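Local structure of MdcE (Pseudomonas aeruginosa, 5VIP) at residues A[49-52]-A[57-60]; A[29-34]-A[238-243]. The protein is the gamma subunit of a biotin-independent malonate decarboxylase and probably has transferase activity. One frame throughout, in Å; residues are numbered along the deposited sequence.

Interaction 1 of 2, residues A[49-52]-A[57-60]; sequences ADAE and PVRF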
# COMPACT_ATOMS: atom_id res chain seq x y z
N ALA A 49 5.40 -20.40 -8.61
CA ALA A 49 5.61 -21.37 -9.69
C ALA A 49 5.48 -20.69 -11.04
O ALA A 49 4.59 -19.86 -11.24
CB ALA A 49 4.61 -22.51 -9.57
N ASP A 50 6.36 -21.03 -11.97
CA ASP A 50 6.25 -20.56 -13.34
C ASP A 50 5.47 -21.57 -14.17
O ASP A 50 5.56 -22.77 -13.95
CB ASP A 50 7.64 -20.32 -13.94
CG ASP A 50 8.35 -19.13 -13.30
OD1 ASP A 50 7.74 -18.04 -13.22
OD2 ASP A 50 9.52 -19.28 -12.89
N ALA A 51 4.69 -21.08 -15.13
CA ALA A 51 3.86 -21.95 -15.97
C ALA A 51 3.44 -21.19 -17.21
O ALA A 51 3.99 -20.13 -17.50
CB ALA A 51 2.65 -22.43 -15.21
N GLU A 52 2.48 -21.73 -17.94
CA GLU A 52 1.98 -21.04 -19.13
C GLU A 52 0.47 -20.99 -19.14
O GLU A 52 -0.20 -21.89 -18.64
CB GLU A 52 2.50 -21.71 -20.41
CG GLU A 52 4.01 -21.62 -20.58
CD GLU A 52 4.48 -22.06 -21.97
OE1 GLU A 52 3.62 -22.24 -22.86
OE2 GLU A 52 5.71 -22.21 -22.16
N PRO A 57 3.77 -16.89 -20.97
CA PRO A 57 4.51 -17.17 -19.73
C PRO A 57 3.87 -16.49 -18.51
O PRO A 57 3.56 -15.31 -18.58
CB PRO A 57 5.90 -16.58 -20.01
CG PRO A 57 5.68 -15.55 -21.08
CD PRO A 57 4.58 -16.11 -21.93
N VAL A 58 3.65 -17.24 -17.43
CA VAL A 58 3.08 -16.67 -16.20
C VAL A 58 3.81 -17.16 -14.95
O VAL A 58 4.44 -18.22 -14.95
CB VAL A 58 1.57 -17.00 -16.04
CG1 VAL A 58 0.80 -16.71 -17.32
CG2 VAL A 58 1.36 -18.45 -15.63
N ARG A 59 3.73 -16.37 -13.88
CA ARG A 59 4.21 -16.81 -12.58
C ARG A 59 3.08 -16.65 -11.57
O ARG A 59 2.52 -15.56 -11.41
CB ARG A 59 5.45 -16.01 -12.16
CG ARG A 59 5.87 -16.18 -10.70
CD ARG A 59 7.25 -15.55 -10.44
NE ARG A 59 8.32 -16.38 -10.99
CZ ARG A 59 9.60 -16.31 -10.63
NH1 ARG A 59 10.00 -15.42 -9.71
NH2 ARG A 59 10.49 -17.13 -11.18
N PHE A 60 2.72 -17.75 -10.91
CA PHE A 60 1.71 -17.74 -9.85
C PHE A 60 2.35 -17.40 -8.51
O PHE A 60 3.43 -17.88 -8.19
CB PHE A 60 1.01 -19.11 -9.73
CG PHE A 60 0.15 -19.48 -10.92
CD1 PHE A 60 -1.19 -19.13 -10.96
CD2 PHE A 60 0.68 -20.21 -11.98
CE1 PHE A 60 -1.99 -19.49 -12.04
CE2 PHE A 60 -0.11 -20.57 -13.06
CZ PHE A 60 -1.45 -20.21 -13.09
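Ala49 and Phe60 face each other as an antiparallel hydrogen-bonded pair. Phe60 N reaches Ala49 O at 2.8 Å, while Ala49 N gives a longer bond to Phe60 O at 3.2 Å. Ala51 and Val58 form the second such pair: Ala51 N donates to Val58 O and Val58 N to Ala51 O, each at 2.9 Å. Between the two pairs, Asp50 and Arg59 stand in a non-hydrogen-bonded position, where Asp50 CA and Arg59 CA approach to 4.3 Å.

These two side chains share one face of the sheet with Glu52 and Pro57. Arg59 starts out with CG anti to N (chi1 168°) and bends at chi3, which turns the guanidinium edge back onto the carboxylate. The grip is side-on and twofold: NE of Arg59 bonds to OD1 of Asp50 at 2.8 Å, and NH2 of Arg59 meets the syn lone pair of OD2 of Asp50 at 2.9 Å. Both N-H groups point almost straight at their oxygens, and the carboxylate and guanidinium planes lie 27° apart. Arg105 gives Asp50 OD1 a second positive partner, and Glu93 pairs with Arg59 NH1, so the bridge belongs to a wider charge network.

On the other face, Ala51 CB lies at the edge of the Phe60 ring, 4.0 Å from CE2 of Phe60, and Val58 CG2 packs over the face of the Ala51 carbonyl. Strands 46-53 and 56-63 thus make a classic antiparallel beta hairpin at the border of the mixed sheet, with a cross-strand salt bridge on one face and apolar packing on the other.

Interaction 2 of 2, residues A[29-34]-A[238-243]; sequences FQALAG and ADLVRV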
# COMPACT_ATOMS: atom_id res chain seq x y z
N PHE A 29 -3.81 -22.50 -5.59
CA PHE A 29 -2.46 -22.50 -6.14
C PHE A 29 -2.13 -23.86 -6.73
O PHE A 29 -1.64 -23.96 -7.86
CB PHE A 29 -1.43 -22.14 -5.07
CG PHE A 29 -0.02 -22.16 -5.58
CD1 PHE A 29 0.54 -21.04 -6.20
CD2 PHE A 29 0.77 -23.30 -5.43
CE1 PHE A 29 1.85 -21.06 -6.67
CE2 PHE A 29 2.08 -23.32 -5.89
CZ PHE A 29 2.62 -22.20 -6.52
N GLN A 30 -2.40 -24.91 -5.96
CA GLN A 30 -2.09 -26.27 -6.38
C GLN A 30 -2.85 -26.60 -7.66
O GLN A 30 -2.27 -27.10 -8.63
CB GLN A 30 -2.42 -27.27 -5.29
CG GLN A 30 -1.85 -28.66 -5.54
CD GLN A 30 -2.58 -29.75 -4.78
OE1 GLN A 30 -3.76 -29.61 -4.44
NE2 GLN A 30 -1.89 -30.85 -4.50
N ALA A 31 -4.15 -26.29 -7.67
CA ALA A 31 -5.01 -26.55 -8.82
C ALA A 31 -4.53 -25.84 -10.08
O ALA A 31 -4.54 -26.41 -11.17
CB ALA A 31 -6.43 -26.16 -8.50
N LEU A 32 -4.12 -24.59 -9.93
CA LEU A 32 -3.77 -23.78 -11.10
C LEU A 32 -2.32 -23.97 -11.54
O LEU A 32 -2.03 -23.94 -12.73
CB LEU A 32 -4.04 -22.30 -10.82
CG LEU A 32 -5.51 -21.85 -10.77
CD1 LEU A 32 -5.66 -20.58 -9.92
CD2 LEU A 32 -6.03 -21.62 -12.18
N ALA A 33 -1.41 -24.15 -10.59
CA ALA A 33 0.01 -24.17 -10.92
C ALA A 33 0.51 -25.60 -11.12
O ALA A 33 1.41 -25.83 -11.93
CB ALA A 33 0.83 -23.48 -9.83
N GLY A 34 -0.06 -26.54 -10.38
CA GLY A 34 0.25 -27.95 -10.56
C GLY A 34 1.13 -28.53 -9.47
O GLY A 34 1.34 -29.74 -9.43
N ALA A 238 -14.43 -28.13 -13.97
CA ALA A 238 -15.14 -27.07 -14.67
C ALA A 238 -14.79 -25.69 -14.10
O ALA A 238 -14.69 -24.71 -14.83
CB ALA A 238 -16.65 -27.30 -14.60
N ASP A 239 -14.62 -25.64 -12.78
CA ASP A 239 -14.21 -24.41 -12.12
C ASP A 239 -12.84 -23.96 -12.63
O ASP A 239 -12.64 -22.79 -13.00
CB ASP A 239 -14.16 -24.61 -10.61
CG ASP A 239 -15.54 -24.62 -9.97
OD1 ASP A 239 -16.49 -24.09 -10.59
OD2 ASP A 239 -15.66 -25.14 -8.84
N LEU A 240 -11.90 -24.91 -12.65
CA LEU A 240 -10.54 -24.66 -13.09
C LEU A 240 -10.56 -24.13 -14.52
O LEU A 240 -9.84 -23.19 -14.86
CB LEU A 240 -9.70 -25.93 -12.96
CG LEU A 240 -8.18 -25.85 -12.93
CD1 LEU A 240 -7.72 -24.83 -11.89
CD2 LEU A 240 -7.59 -27.23 -12.63
N VAL A 241 -11.41 -24.73 -15.35
CA VAL A 241 -11.58 -24.31 -16.73
C VAL A 241 -12.15 -22.90 -16.84
O VAL A 241 -11.69 -22.09 -17.64
CB VAL A 241 -12.50 -25.30 -17.51
CG1 VAL A 241 -12.88 -24.73 -18.87
CG2 VAL A 241 -11.82 -26.65 -17.65
N ARG A 242 -13.16 -22.60 -16.03
CA ARG A 242 -13.76 -21.27 -16.06
C ARG A 242 -12.76 -20.21 -15.59
O ARG A 242 -12.65 -19.14 -16.18
CB ARG A 242 -15.04 -21.22 -15.21
CG ARG A 242 -16.24 -21.98 -15.83
CD ARG A 242 -17.54 -21.79 -15.03
NE ARG A 242 -17.61 -22.69 -13.88
CZ ARG A 242 -18.15 -23.90 -13.91
NH1 ARG A 242 -18.69 -24.36 -15.04
NH2 ARG A 242 -18.16 -24.66 -12.82
N VAL A 243 -12.02 -20.52 -14.53
CA VAL A 243 -11.06 -19.55 -13.99
C VAL A 243 -9.88 -19.35 -14.94
O VAL A 243 -9.47 -18.21 -15.19
CB VAL A 243 -10.55 -19.98 -12.60
CG1 VAL A 243 -9.36 -19.09 -12.17
CG2 VAL A 243 -11.67 -19.90 -11.60
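The short helical segments 29-33 and 238-243 cross at -67° with their axes 10.8 Å apart at closest approach, and the nearest CA atoms, those of Leu32 and Leu240, are 7.1 Å from each other. At this spacing side chains span the distance between the helices, chiefly that of Leu240, which projects from helix 237-254 toward Ala31 and Leu32.

With CG anti to its own N (chi1 -161°), Leu240 extends away from its helix and brings both methyls to the end of helix 24-33. CD2 of Leu240 sits 3.5 Å from the carbonyl O of Ala31, and CD1 of Leu240 is 3.6 Å from the same oxygen, so the branch straddles it. CD1 also rests against the methyl of Ala31, 3.9 Å from its CB. Leu32 comes alongside from the next position: its side chain and that of Leu240 slide past each other in opposite directions, with Leu32 CD2 and Leu240 CD1 3.6 Å apart. One turn further along helix 237-254, Val243 offers CG1 to the same Leu32 methyl, CD2, in a looser contact of 4.2 Å between side chains set at about a right angle.

Among polar neighbours, Arg244 of helix 237-254 reaches across with NH2 to the Leu32 carbonyl O, adding a hydrogen bond beside the apolar patch.

No hydrogen bond or salt bridge joins the two segments themselves. Their attachment is therefore van der Waals and hydrophobic, resting on branched methyls and one alanine over a modest 169 Å² of buried surface.

Overall arrangement
Helix 24-33, near the start of the modelled chain, supplies the first half of interaction 2 and is followed by strands 46-53 and 56-63, whose tight hairpin is closed by interaction 1. The chain then builds the rest of the mixed sheet before helix 237-254 returns to helix 24-33, so that interaction 2 closes a loop of 203 residues with the hairpin nested inside it. The two contacts, with centres about 13 Å apart, also touch directly: Phe29, Leu32 and Ala33 pack on Phe60, and Phe29 on Ala49. Helix 24-33 thus lies between the sheet's hairpin border and the later helix 237-254, linking both.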